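Local structure of putative phosphinothricin acetyltransferase YwnH (Bacillus subtilis, 1VHS) at residues L13-A18 with G62-W67; M42-G47 with R52-A57; I68-F73 with R108-L113; V85-D90 with K131-H136; F121-N126 with A148-K153. The protein probably inactivates phosphinothricin by transferring an acetyl group from acetyl-CoA to it, as a GNAT-fold N-acetyltransferase. All blocks are in the same frame, centred on the assembly; numbering follows the deposited sequence. Where two conformers were deposited one is given.

Interaction 1 (L13-A18 with G62-W67)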
# COMPACT_ATOMS: atom_id res chain seq x y z
N LEU A 13 6.23 -14.19 0.16
CA LEU A 13 5.78 -13.77 -1.18
C LEU A 13 4.45 -14.39 -1.57
O LEU A 13 3.56 -13.70 -2.07
CB LEU A 13 6.84 -14.11 -2.23
CG LEU A 13 6.49 -13.69 -3.67
CD1 LEU A 13 6.25 -12.18 -3.72
CD2 LEU A 13 7.60 -14.10 -4.61
N GLU A 14 4.30 -15.69 -1.34
CA GLU A 14 3.06 -16.40 -1.66
C GLU A 14 1.83 -15.76 -1.01
O GLU A 14 0.82 -15.51 -1.67
CB GLU A 14 3.19 -17.88 -1.24
CG GLU A 14 1.88 -18.61 -1.01
CD GLU A 14 1.30 -18.36 0.37
OE1 GLU A 14 1.96 -18.72 1.36
OE2 GLU A 14 0.19 -17.80 0.46
N ALA A 15 1.92 -15.49 0.29
CA ALA A 15 0.82 -14.89 1.03
C ALA A 15 0.59 -13.43 0.61
O ALA A 15 -0.55 -12.97 0.57
CB ALA A 15 1.10 -14.95 2.52
N VAL A 16 1.67 -12.72 0.31
CA VAL A 16 1.59 -11.32 -0.11
C VAL A 16 0.83 -11.22 -1.43
O VAL A 16 -0.04 -10.36 -1.58
CB VAL A 16 3.01 -10.70 -0.25
CG1 VAL A 16 2.93 -9.34 -0.92
CG2 VAL A 16 3.66 -10.57 1.12
N VAL A 17 1.16 -12.10 -2.37
CA VAL A 17 0.48 -12.10 -3.67
C VAL A 17 -0.96 -12.55 -3.51
O VAL A 17 -1.86 -12.01 -4.16
CB VAL A 17 1.20 -13.04 -4.66
CG1 VAL A 17 0.37 -13.19 -5.94
CG2 VAL A 17 2.57 -12.48 -4.99
N ALA A 18 -1.19 -13.53 -2.65
CA ALA A 18 -2.54 -14.02 -2.41
C ALA A 18 -3.43 -12.90 -1.89
O ALA A 18 -4.57 -12.74 -2.34
CB ALA A 18 -2.51 -15.17 -1.41
N GLY A 62 -0.48 -16.39 13.44
CA GLY A 62 0.76 -16.40 12.69
C GLY A 62 0.61 -16.33 11.18
O GLY A 62 1.59 -16.42 10.45
N ASN A 63 -0.62 -16.17 10.71
CA ASN A 63 -0.87 -16.08 9.28
C ASN A 63 -0.79 -14.63 8.82
O ASN A 63 -1.30 -13.73 9.50
CB ASN A 63 -2.26 -16.63 8.93
CG ASN A 63 -2.46 -18.05 9.43
OD1 ASN A 63 -1.67 -18.94 9.13
ND2 ASN A 63 -3.53 -18.25 10.19
N VAL A 64 -0.15 -14.41 7.68
CA VAL A 64 -0.03 -13.06 7.12
C VAL A 64 -1.41 -12.60 6.67
O VAL A 64 -1.99 -13.19 5.76
CB VAL A 64 0.94 -13.05 5.92
CG1 VAL A 64 1.01 -11.64 5.34
CG2 VAL A 64 2.32 -13.51 6.36
N ALA A 65 -1.92 -11.55 7.30
CA ALA A 65 -3.24 -11.02 6.98
C ALA A 65 -3.23 -9.71 6.20
O ALA A 65 -4.26 -9.28 5.67
CB ALA A 65 -4.05 -10.83 8.26
N ALA A 66 -2.07 -9.06 6.12
CA ALA A 66 -1.96 -7.79 5.42
C ALA A 66 -0.50 -7.40 5.27
O ALA A 66 0.38 -8.03 5.86
CB ALA A 66 -2.70 -6.70 6.21
N TRP A 67 -0.23 -6.39 4.45
CA TRP A 67 1.13 -5.92 4.28
C TRP A 67 1.20 -4.44 3.97
O TRP A 67 0.22 -3.84 3.51
CB TRP A 67 1.89 -6.73 3.21
CG TRP A 67 1.23 -6.92 1.86
CD1 TRP A 67 0.43 -7.96 1.47
CD2 TRP A 67 1.41 -6.10 0.70
NE1 TRP A 67 0.12 -7.84 0.14
CE2 TRP A 67 0.70 -6.71 -0.36
CE3 TRP A 67 2.11 -4.91 0.45
CZ2 TRP A 67 0.67 -6.17 -1.65
CZ3 TRP A 67 2.07 -4.37 -0.84
CH2 TRP A 67 1.36 -5.01 -1.87
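W67 and V16 join the helix 13-24 to the strand 64-72 in this GNAT-fold domain, a worked example of how a helix and a large ring settle on a sheet. Just before W67 the strand carries a classic beta bulge, with A65 and A66 both facing A57 on the adjacent strand. Following the tryptophan outward, CB leads to a CG held between the backbone N and the carbonyl carbon (chi1 51°), which brings one indole face against V16 of the helix. CG comes within 4.1 Å of V16 CG1, and CD1 lies 3.7 Å from the same methyl. The approach is over that face: V16 CG1 stands 3.5 Å from the centroid of the five-membered ring, only 19° off its normal, in a CH-pi contact. Towards the six-membered ring, CE2 still meets V16 CG1, and W67 CZ2 lies 4.0 Å from it. Y88, predicted to bind acetyl-CoA, stacks with this indole. Nearer the bulge, A15 CB and V64 CB touch at 3.9 Å, a small apolar contact between helix and strand. The polar atom of the ring is engaged too: W67 NE1 gives its hydrogen to V16 O at 3.1 Å in a weak, bent bond of 134°.

Interaction 2 (M42-G47 with R52-A57)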
# COMPACT_ATOMS: atom_id res chain seq x y z
N MSE A 42 8.15 -11.26 -8.30
CA MSE A 42 9.43 -11.52 -7.65
C MSE A 42 10.35 -10.31 -7.70
O MSE A 42 11.07 -10.03 -6.74
CB MSE A 42 10.11 -12.72 -8.30
CG MSE A 42 11.45 -13.09 -7.68
SE MSE A 42 11.32 -13.42 -5.77
CE MSE A 42 13.20 -13.34 -5.32
N GLU A 43 10.34 -9.60 -8.82
CA GLU A 43 11.18 -8.41 -8.98
C GLU A 43 10.78 -7.34 -7.98
O GLU A 43 11.62 -6.83 -7.23
CB GLU A 43 11.06 -7.86 -10.40
CG GLU A 43 11.70 -8.74 -11.46
CD GLU A 43 13.20 -8.87 -11.30
OE1 GLU A 43 13.83 -9.59 -12.10
OE2 GLU A 43 13.76 -8.25 -10.36
N TRP A 44 9.50 -6.99 -7.98
CA TRP A 44 8.96 -5.99 -7.08
C TRP A 44 9.30 -6.35 -5.63
O TRP A 44 9.74 -5.50 -4.85
CB TRP A 44 7.45 -5.91 -7.25
CG TRP A 44 6.74 -5.16 -6.18
CD1 TRP A 44 6.65 -3.80 -6.05
CD2 TRP A 44 6.04 -5.72 -5.07
NE1 TRP A 44 5.93 -3.48 -4.92
CE2 TRP A 44 5.54 -4.64 -4.30
CE3 TRP A 44 5.78 -7.03 -4.64
CZ2 TRP A 44 4.80 -4.84 -3.13
CZ3 TRP A 44 5.04 -7.22 -3.48
CH2 TRP A 44 4.56 -6.13 -2.73
N PHE A 45 9.09 -7.61 -5.29
CA PHE A 45 9.35 -8.11 -3.95
C PHE A 45 10.79 -7.88 -3.53
O PHE A 45 11.06 -7.24 -2.51
CB PHE A 45 9.02 -9.60 -3.87
CG PHE A 45 8.98 -10.14 -2.47
CD1 PHE A 45 7.95 -9.79 -1.61
CD2 PHE A 45 9.98 -10.99 -2.02
CE1 PHE A 45 7.91 -10.28 -0.31
CE2 PHE A 45 9.95 -11.48 -0.71
CZ PHE A 45 8.91 -11.13 0.14
N SER A 46 11.73 -8.40 -4.32
CA SER A 46 13.15 -8.25 -4.02
C SER A 46 13.63 -6.81 -4.19
O SER A 46 14.73 -6.46 -3.77
CB SER A 46 13.98 -9.17 -4.92
OG SER A 46 13.66 -10.53 -4.68
N GLY A 47 12.79 -5.98 -4.80
CA GLY A 47 13.14 -4.59 -5.01
C GLY A 47 13.14 -3.74 -3.75
O GLY A 47 13.63 -2.62 -3.76
N ARG A 52 13.46 1.21 2.35
CA ARG A 52 12.15 1.16 1.70
C ARG A 52 11.70 -0.30 1.76
O ARG A 52 11.72 -1.02 0.76
CB ARG A 52 12.26 1.65 0.26
CG ARG A 52 12.76 3.10 0.17
CD ARG A 52 11.72 4.07 0.72
NE ARG A 52 12.17 5.46 0.69
CZ ARG A 52 12.90 6.04 1.64
NH1 ARG A 52 13.27 7.31 1.50
NH2 ARG A 52 13.27 5.37 2.72
N PRO A 53 11.27 -0.74 2.94
CA PRO A 53 10.84 -2.12 3.13
C PRO A 53 9.39 -2.51 2.93
O PRO A 53 8.50 -1.68 2.72
CB PRO A 53 11.30 -2.41 4.55
CG PRO A 53 11.02 -1.11 5.24
CD PRO A 53 11.36 -0.03 4.23
N LEU A 54 9.19 -3.82 2.99
CA LEU A 54 7.89 -4.44 2.88
C LEU A 54 7.69 -5.11 4.23
O LEU A 54 8.53 -5.91 4.66
CB LEU A 54 7.88 -5.51 1.78
CG LEU A 54 6.58 -6.30 1.67
CD1 LEU A 54 5.44 -5.35 1.32
CD2 LEU A 54 6.72 -7.38 0.60
N TYR A 55 6.61 -4.75 4.91
CA TYR A 55 6.29 -5.34 6.21
C TYR A 55 5.04 -6.18 6.07
O TYR A 55 4.14 -5.84 5.30
CB TYR A 55 6.02 -4.27 7.26
CG TYR A 55 7.19 -3.39 7.59
CD1 TYR A 55 7.44 -2.23 6.86
CD2 TYR A 55 8.05 -3.70 8.64
CE1 TYR A 55 8.51 -1.40 7.16
CE2 TYR A 55 9.14 -2.89 8.94
CZ TYR A 55 9.36 -1.74 8.20
OH TYR A 55 10.45 -0.94 8.48
N VAL A 56 4.96 -7.27 6.81
CA VAL A 56 3.76 -8.08 6.79
C VAL A 56 3.18 -8.05 8.19
O VAL A 56 3.91 -7.85 9.17
CB VAL A 56 4.04 -9.55 6.36
CG1 VAL A 56 4.43 -9.59 4.89
CG2 VAL A 56 5.15 -10.15 7.22
N ALA A 57 1.87 -8.21 8.28
CA ALA A 57 1.18 -8.22 9.55
C ALA A 57 0.58 -9.60 9.76
O ALA A 57 -0.14 -10.12 8.90
CB ALA A 57 0.08 -7.16 9.56
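L54, at the start of the strand 54-58, pushes one methyl towards two aromatic rings, W44 and F45, where the short helix 42-46 packs on the mixed sheet of the GNAT fold. Conformation explains how one leucine serves both. Its CG is anti to the backbone N (chi1 175°), and with CD1 at 62°, CD2 is the branch that runs on anti to CA and so reaches the rings. In W44 and F45 alike CG lies anti to the backbone N, beside the carbonyl carbon; the CD1-CE1 side of F45 and the CH2 corner of W44 come to the leucine. Both side chains cross it at about a right angle. F45 CE1 is 3.3 Å from L54 CD2, a close approach. W44 makes the lighter touch, with CH2 4.2 Å from the same L54 CD2. The other leucine methyl, CD1, turns to W67 and S69 on the strand 64-72. In the five-membered ring, W44 NE1 is hydrogen-bonded to E71 OE2, so its polar atom is satisfied away from the leucine. Between helix and strand no hydrogen bond forms; the contact is hydrocarbon and aromatic, so it probably rests on van der Waals fit and the partial removal of apolar surface from water.

Interaction 3 (I68-F73 with R108-L113)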
# COMPACT_ATOMS: atom_id res chain seq x y z
N ILE A 68 2.36 -3.86 4.26
CA ILE A 68 2.63 -2.44 4.03
C ILE A 68 3.92 -2.36 3.24
O ILE A 68 4.95 -2.89 3.66
CB ILE A 68 2.84 -1.67 5.35
CG1 ILE A 68 1.66 -1.88 6.30
CG2 ILE A 68 3.00 -0.18 5.06
CD1 ILE A 68 1.90 -1.27 7.67
N SER A 69 3.87 -1.68 2.10
CA SER A 69 5.04 -1.56 1.25
C SER A 69 5.44 -0.10 1.09
O SER A 69 4.59 0.75 0.83
CB SER A 69 4.73 -2.15 -0.13
OG SER A 69 5.73 -1.81 -1.09
N PHE A 70 6.73 0.19 1.27
CA PHE A 70 7.24 1.54 1.05
C PHE A 70 8.00 1.43 -0.26
O PHE A 70 8.81 0.52 -0.45
CB PHE A 70 8.19 1.98 2.16
CG PHE A 70 7.50 2.29 3.46
CD1 PHE A 70 7.33 1.31 4.43
CD2 PHE A 70 6.97 3.56 3.69
CE1 PHE A 70 6.65 1.59 5.62
CE2 PHE A 70 6.29 3.85 4.87
CZ PHE A 70 6.13 2.86 5.84
N GLU A 71 7.73 2.34 -1.19
CA GLU A 71 8.39 2.29 -2.49
C GLU A 71 8.92 3.64 -2.89
O GLU A 71 8.41 4.67 -2.45
CB GLU A 71 7.42 1.75 -3.54
CG GLU A 71 7.04 0.29 -3.31
CD GLU A 71 5.85 -0.15 -4.12
OE1 GLU A 71 5.82 0.13 -5.34
OE2 GLU A 71 4.94 -0.78 -3.54
N THR A 72 9.97 3.64 -3.71
CA THR A 72 10.57 4.88 -4.18
C THR A 72 9.60 5.58 -5.11
O THR A 72 8.79 4.93 -5.77
CB THR A 72 11.87 4.61 -4.95
OG1 THR A 72 11.58 3.82 -6.11
CG2 THR A 72 12.87 3.88 -4.08
N PHE A 73 9.68 6.90 -5.16
CA PHE A 73 8.82 7.67 -6.05
C PHE A 73 9.49 7.70 -7.42
O PHE A 73 8.88 7.36 -8.43
CB PHE A 73 8.63 9.09 -5.54
CG PHE A 73 7.91 9.99 -6.50
CD1 PHE A 73 6.58 9.75 -6.83
CD2 PHE A 73 8.57 11.05 -7.11
CE1 PHE A 73 5.91 10.56 -7.76
CE2 PHE A 73 7.92 11.87 -8.04
CZ PHE A 73 6.59 11.62 -8.36
N ARG A 108 4.30 5.67 11.91
CA ARG A 108 5.27 5.64 13.00
C ARG A 108 6.62 5.28 12.41
O ARG A 108 7.66 5.85 12.76
CB ARG A 108 4.87 4.59 14.04
CG ARG A 108 5.93 4.34 15.11
CD ARG A 108 5.50 3.26 16.11
NE ARG A 108 5.39 1.93 15.51
CZ ARG A 108 6.43 1.17 15.16
NH1 ARG A 108 6.23 -0.03 14.63
NH2 ARG A 108 7.67 1.60 15.35
N ILE A 109 6.60 4.33 11.48
CA ILE A 109 7.81 3.84 10.83
C ILE A 109 8.46 4.81 9.84
O ILE A 109 9.67 5.00 9.87
CB ILE A 109 7.51 2.51 10.12
CG1 ILE A 109 7.28 1.41 11.16
CG2 ILE A 109 8.64 2.15 9.16
CD1 ILE A 109 6.89 0.06 10.56
N ALA A 110 7.65 5.42 8.98
CA ALA A 110 8.15 6.32 7.94
C ALA A 110 9.27 7.30 8.31
O ALA A 110 10.28 7.37 7.62
CB ALA A 110 6.97 7.08 7.32
N PRO A 111 9.10 8.07 9.40
CA PRO A 111 10.13 9.02 9.81
C PRO A 111 11.49 8.38 10.05
O PRO A 111 12.53 8.96 9.74
CB PRO A 111 9.55 9.64 11.08
CG PRO A 111 8.09 9.58 10.84
CD PRO A 111 7.92 8.19 10.27
N ASN A 112 11.48 7.17 10.59
CA ASN A 112 12.73 6.47 10.86
C ASN A 112 13.37 5.92 9.59
O ASN A 112 14.52 5.49 9.61
CB ASN A 112 12.50 5.34 11.87
CG ASN A 112 12.15 5.85 13.25
OD1 ASN A 112 11.00 6.20 13.52
ND2 ASN A 112 13.14 5.92 14.13
N LEU A 113 12.62 5.95 8.49
CA LEU A 113 13.13 5.47 7.21
C LEU A 113 13.74 6.64 6.44
O LEU A 113 14.26 6.47 5.34
CB LEU A 113 12.01 4.83 6.39
CG LEU A 113 11.34 3.60 7.01
CD1 LEU A 113 10.20 3.13 6.11
CD2 LEU A 113 12.37 2.50 7.20
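F70 and L113 supply the CH-pi part of this contact, in which the end of the helix 98-109 and the residues after it pack on the strand 64-72 of the GNAT sheet. L113 CD1 sits over the middle of the phenyl ring, 3.7 Å from its centroid and only 8° off the normal, with the two side chains crossing at about a right angle. Plain apolar contacts come next, from two methyls that both come in obliquely. I109 CG2, the branch anti to the backbone N, lies 4.1 Å from F70 CE1, and A110 CB is 4.1 Å from F70 CE2. No hydrogen bond crosses between the segments; within the strand S69 OG donates to E71 OE2 at 2.8 Å, meeting the anti side of the carboxylate 15° out of its plane, and S69 OG is also bonded to H48. In the surrounding fold, A106 of the same helix touches F70 as well, and Y55 of the strand 54-58 packs on F70, I109 and L113, tying the helix end to two neighbouring strands.

Interaction 4 (V85-D90 with K131-H136)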
# COMPACT_ATOMS: atom_id res chain seq x y z
N VAL A 85 3.47 4.82 -0.04
CA VAL A 85 3.10 3.78 0.90
C VAL A 85 1.88 3.07 0.32
O VAL A 85 0.92 3.71 -0.12
CB VAL A 85 2.76 4.34 2.31
CG1 VAL A 85 1.59 5.32 2.25
CG2 VAL A 85 2.43 3.17 3.25
N SER A 86 1.95 1.74 0.28
CA SER A 86 0.86 0.92 -0.24
C SER A 86 0.45 -0.07 0.85
O SER A 86 1.29 -0.71 1.47
CB SER A 86 1.32 0.15 -1.49
OG SER A 86 2.39 -0.73 -1.18
N ILE A 87 -0.85 -0.17 1.10
CA ILE A 87 -1.36 -1.07 2.11
C ILE A 87 -2.45 -1.98 1.56
O ILE A 87 -3.45 -1.51 1.01
CB ILE A 87 -1.94 -0.27 3.30
CG1 ILE A 87 -0.85 0.63 3.89
CG2 ILE A 87 -2.50 -1.22 4.36
CD1 ILE A 87 -1.32 1.56 5.00
N TYR A 88 -2.25 -3.29 1.68
CA TYR A 88 -3.22 -4.26 1.21
C TYR A 88 -3.64 -5.16 2.37
O TYR A 88 -2.80 -5.60 3.16
CB TYR A 88 -2.65 -5.12 0.08
CG TYR A 88 -2.56 -4.38 -1.23
CD1 TYR A 88 -1.51 -3.49 -1.48
CD2 TYR A 88 -3.53 -4.54 -2.22
CE1 TYR A 88 -1.43 -2.78 -2.68
CE2 TYR A 88 -3.47 -3.82 -3.42
CZ TYR A 88 -2.42 -2.95 -3.64
OH TYR A 88 -2.34 -2.24 -4.82
N ILE A 89 -4.93 -5.41 2.46
CA ILE A 89 -5.49 -6.23 3.53
C ILE A 89 -6.23 -7.42 2.92
O ILE A 89 -6.92 -7.27 1.91
CB ILE A 89 -6.48 -5.42 4.38
CG1 ILE A 89 -5.81 -4.12 4.83
CG2 ILE A 89 -6.94 -6.23 5.58
CD1 ILE A 89 -6.75 -3.15 5.53
N ASP A 90 -6.06 -8.59 3.52
CA ASP A 90 -6.75 -9.78 3.02
C ASP A 90 -8.23 -9.44 2.96
O ASP A 90 -8.83 -9.03 3.96
CB ASP A 90 -6.50 -10.97 3.96
CG ASP A 90 -7.13 -12.26 3.45
OD1 ASP A 90 -6.79 -13.34 3.98
OD2 ASP A 90 -7.97 -12.20 2.53
N LYS A 131 -11.04 8.64 3.12
CA LYS A 131 -11.37 9.27 4.40
C LYS A 131 -10.37 8.88 5.48
O LYS A 131 -9.97 9.72 6.28
CB LYS A 131 -12.79 8.88 4.84
N LEU A 132 -9.96 7.62 5.49
CA LEU A 132 -8.98 7.13 6.44
C LEU A 132 -7.70 7.96 6.36
O LEU A 132 -7.23 8.49 7.36
CB LEU A 132 -8.64 5.66 6.17
CG LEU A 132 -7.54 5.08 7.06
CD1 LEU A 132 -7.94 5.17 8.52
CD2 LEU A 132 -7.27 3.63 6.67
N PHE A 133 -7.13 8.07 5.16
CA PHE A 133 -5.90 8.85 5.00
C PHE A 133 -6.07 10.33 5.37
O PHE A 133 -5.18 10.93 5.98
CB PHE A 133 -5.36 8.72 3.57
CG PHE A 133 -4.56 7.46 3.35
CD1 PHE A 133 -5.19 6.22 3.24
CD2 PHE A 133 -3.17 7.51 3.28
CE1 PHE A 133 -4.44 5.05 3.06
CE2 PHE A 133 -2.42 6.34 3.10
CZ PHE A 133 -3.06 5.11 2.99
N GLU A 134 -7.21 10.91 5.02
CA GLU A 134 -7.44 12.32 5.32
C GLU A 134 -7.53 12.60 6.81
O GLU A 134 -7.28 13.71 7.25
CB GLU A 134 -8.70 12.82 4.59
CG GLU A 134 -8.47 13.04 3.10
CD GLU A 134 -9.73 13.44 2.35
OE1 GLU A 134 -10.33 14.48 2.70
OE2 GLU A 134 -10.11 12.72 1.41
N LYS A 135 -7.88 11.58 7.60
CA LYS A 135 -7.96 11.76 9.05
C LYS A 135 -6.55 11.74 9.61
O LYS A 135 -6.32 12.19 10.73
CB LYS A 135 -8.78 10.65 9.70
CG LYS A 135 -10.28 10.71 9.43
CD LYS A 135 -10.99 9.58 10.14
CE LYS A 135 -12.49 9.59 9.87
NZ LYS A 135 -13.14 8.39 10.47
N HIS A 136 -5.61 11.21 8.83
CA HIS A 136 -4.23 11.13 9.27
C HIS A 136 -3.25 12.11 8.63
O HIS A 136 -2.07 11.81 8.45
CB HIS A 136 -3.71 9.69 9.12
CG HIS A 136 -4.27 8.74 10.13
ND1 HIS A 136 -5.41 8.00 9.90
CD2 HIS A 136 -3.85 8.41 11.37
CE1 HIS A 136 -5.66 7.25 10.96
NE2 HIS A 136 -4.73 7.48 11.87
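V85 and I87 meet F133 in a buried, purely apolar contact between the strand 82-89 and the helix 127-135, reaching past the neighbouring strand 117-123. The backbones are far apart, with the nearest CA atoms, those of V85 and F133, 11.1 Å from each other, so the phenyl ring has to span the distance. V85 CG1 arrives at the rim of that ring, near its plane, 4.2 Å from F133 CE2. I87 CD1 comes in obliquely to the ring tip, 4.4 Å from F133 CZ. Both residues point their side chains to the same side of the sheet, as alternate residues of a strand do, while S86 between them points away. F138 also meets F133 edge-to-face, and L103 of the helix 98-109 touches it. The end of the helix is secured separately. H136 ND1 donates to L132 O at 3.2 Å, almost straight at 169°, with the oxygen in the imidazole plane but the donor standing above the carbonyl plane. K135 N reaches that oxygen from the opposite face. I87 also belongs, with Y88 and I89, to the predicted acetyl-CoA site, and the arrangement is as in the GNAT fold, where helices pack on the central sheet, here beside a strand that is predicted to bind the cofactor.

Interaction 5 (F121-N126 with A148-K153)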
# COMPACT_ATOMS: atom_id res chain seq x y z
N PHE A 121 -1.51 6.23 -3.48
CA PHE A 121 -2.27 6.22 -4.73
C PHE A 121 -3.56 5.45 -4.48
O PHE A 121 -3.53 4.23 -4.29
CB PHE A 121 -1.45 5.56 -5.84
CG PHE A 121 -0.25 6.36 -6.27
CD1 PHE A 121 0.71 6.76 -5.34
CD2 PHE A 121 -0.09 6.74 -7.60
CE1 PHE A 121 1.81 7.52 -5.73
CE2 PHE A 121 1.01 7.50 -8.00
CZ PHE A 121 1.97 7.88 -7.06
N ILE A 122 -4.67 6.17 -4.48
CA ILE A 122 -5.97 5.59 -4.20
C ILE A 122 -7.00 5.93 -5.26
O ILE A 122 -7.11 7.08 -5.69
CB ILE A 122 -6.49 6.11 -2.82
CG1 ILE A 122 -5.44 5.83 -1.74
CG2 ILE A 122 -7.82 5.45 -2.47
CD1 ILE A 122 -5.70 6.53 -0.40
N PHE A 123 -7.76 4.93 -5.71
CA PHE A 123 -8.79 5.18 -6.71
C PHE A 123 -9.80 6.20 -6.18
O PHE A 123 -10.18 6.16 -5.01
CB PHE A 123 -9.50 3.89 -7.07
CG PHE A 123 -8.69 2.99 -7.96
CD1 PHE A 123 -8.71 1.62 -7.77
CD2 PHE A 123 -7.94 3.52 -9.00
CE1 PHE A 123 -7.97 0.78 -8.61
CE2 PHE A 123 -7.20 2.69 -9.84
CZ PHE A 123 -7.22 1.32 -9.65
N GLY A 124 -10.23 7.10 -7.06
CA GLY A 124 -11.19 8.13 -6.66
C GLY A 124 -12.49 7.63 -6.06
O GLY A 124 -13.12 8.35 -5.27
N HIS A 125 -12.91 6.42 -6.42
CA HIS A 125 -14.16 5.88 -5.89
C HIS A 125 -14.02 5.13 -4.57
O HIS A 125 -15.01 4.65 -4.03
CB HIS A 125 -14.82 4.97 -6.94
CG HIS A 125 -13.98 3.81 -7.35
ND1 HIS A 125 -12.76 3.95 -7.97
CD2 HIS A 125 -14.20 2.47 -7.25
CE1 HIS A 125 -12.26 2.76 -8.23
NE2 HIS A 125 -13.11 1.84 -7.81
N ASN A 126 -12.80 5.02 -4.05
CA ASN A 126 -12.59 4.31 -2.79
C ASN A 126 -12.69 5.32 -1.64
O ASN A 126 -11.68 5.72 -1.06
CB ASN A 126 -11.21 3.64 -2.76
CG ASN A 126 -11.04 2.70 -1.58
OD1 ASN A 126 -11.80 2.76 -0.60
ND2 ASN A 126 -10.04 1.84 -1.65
N ALA A 148 -7.13 4.96 -15.52
CA ALA A 148 -7.17 3.53 -15.28
C ALA A 148 -8.41 2.96 -15.97
O ALA A 148 -9.51 3.47 -15.78
CB ALA A 148 -7.25 3.25 -13.78
N GLU A 149 -8.22 1.93 -16.78
CA GLU A 149 -9.35 1.32 -17.47
C GLU A 149 -9.47 -0.15 -17.10
O GLU A 149 -8.51 -0.90 -17.24
CB GLU A 149 -9.19 1.42 -18.99
CG GLU A 149 -10.37 0.83 -19.75
CD GLU A 149 -10.17 0.82 -21.25
OE1 GLU A 149 -9.92 1.91 -21.82
OE2 GLU A 149 -10.26 -0.26 -21.85
N MSE A 150 -10.64 -0.54 -16.61
CA MSE A 150 -10.90 -1.93 -16.23
C MSE A 150 -12.35 -2.29 -16.55
O MSE A 150 -13.27 -1.53 -16.24
CB MSE A 150 -10.64 -2.12 -14.74
CG MSE A 150 -9.25 -1.73 -14.29
SE MSE A 150 -8.94 -2.17 -12.44
CE MSE A 150 -9.77 -0.64 -11.61
N ASP A 151 -12.54 -3.45 -17.17
CA ASP A 151 -13.89 -3.90 -17.52
C ASP A 151 -14.56 -2.90 -18.46
O ASP A 151 -15.79 -2.76 -18.45
CB ASP A 151 -14.74 -4.04 -16.26
CG ASP A 151 -14.19 -5.07 -15.30
OD1 ASP A 151 -14.62 -5.08 -14.13
OD2 ASP A 151 -13.32 -5.87 -15.71
N GLY A 152 -13.76 -2.22 -19.27
CA GLY A 152 -14.32 -1.25 -20.21
C GLY A 152 -14.81 0.03 -19.56
O GLY A 152 -15.50 0.82 -20.20
N LYS A 153 -14.46 0.23 -18.29
CA LYS A 153 -14.85 1.42 -17.54
C LYS A 153 -13.60 2.20 -17.13
O LYS A 153 -12.56 1.61 -16.84
CB LYS A 153 -15.64 1.04 -16.29
CG LYS A 153 -17.09 0.67 -16.54
CD LYS A 153 -17.90 1.89 -16.93
CE LYS A 153 -19.35 1.53 -17.20
NZ LYS A 153 -19.99 0.85 -16.04
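F123 and M150, the latter a selenomethionine, come at each other from opposite directions, and the terminal methyl does the touching. M150 CE lies 3.8 Å from F123 CZ and is equally near CE1. A148, two residues earlier on the same strand and facing the same way, adds its CB at 4.0 Å from F123 CE2. Both methyls approach the ring obliquely. The bend at the last torsion of M150 (chi3 -82°) swings CE round to the phenyl tip. One step out are the strands that carry these groups. In the GNAT sheet 117-123 and 139-150 are not adjacent: the strand 153-163 runs between them, antiparallel to both, and the side chains meet across it. L157 of that middle strand touches F123, and Y155 touches M150. Turns then fix the two ends. M150 to K153 is a type I' turn closing a beta-hairpin, with M150 N bonded to K153 O at 2.9 Å and K153 N to M150 O at 3.0 Å. After F123 the chain makes a type I turn to N126, closed by N126 N bonding to F123 O. N126, predicted to contact acetyl-CoA, is the N-cap of the helix 127-135 and bonds through OD1 to S129 N; H125, within the turn, holds R27 O through NE2.

How the interactions relate
All five contacts reach one mixed sheet. Along the chain interaction 2 is nested inside the loop closed by interaction 1, while interaction 4 alternates with both 3 and 5. Interactions 1 and 3 share the strand 64-72, and interaction 2, about 11 Å from each between centres, uses the adjoining 54-58. The strand 82-89 of interaction 4 pairs with 64-72 on its other side. Interaction 5, centred about 24 Å from interactions 1 and 2, touches interaction 4 through I122 and F133. Interactions 1 to 4 set a helix or helix end on a strand; interaction 5 joins two strands across a third. Predicted acetyl-CoA residues end 82-89 (I87-I89) and lie in the turn after its neighbour 117-123 (N126).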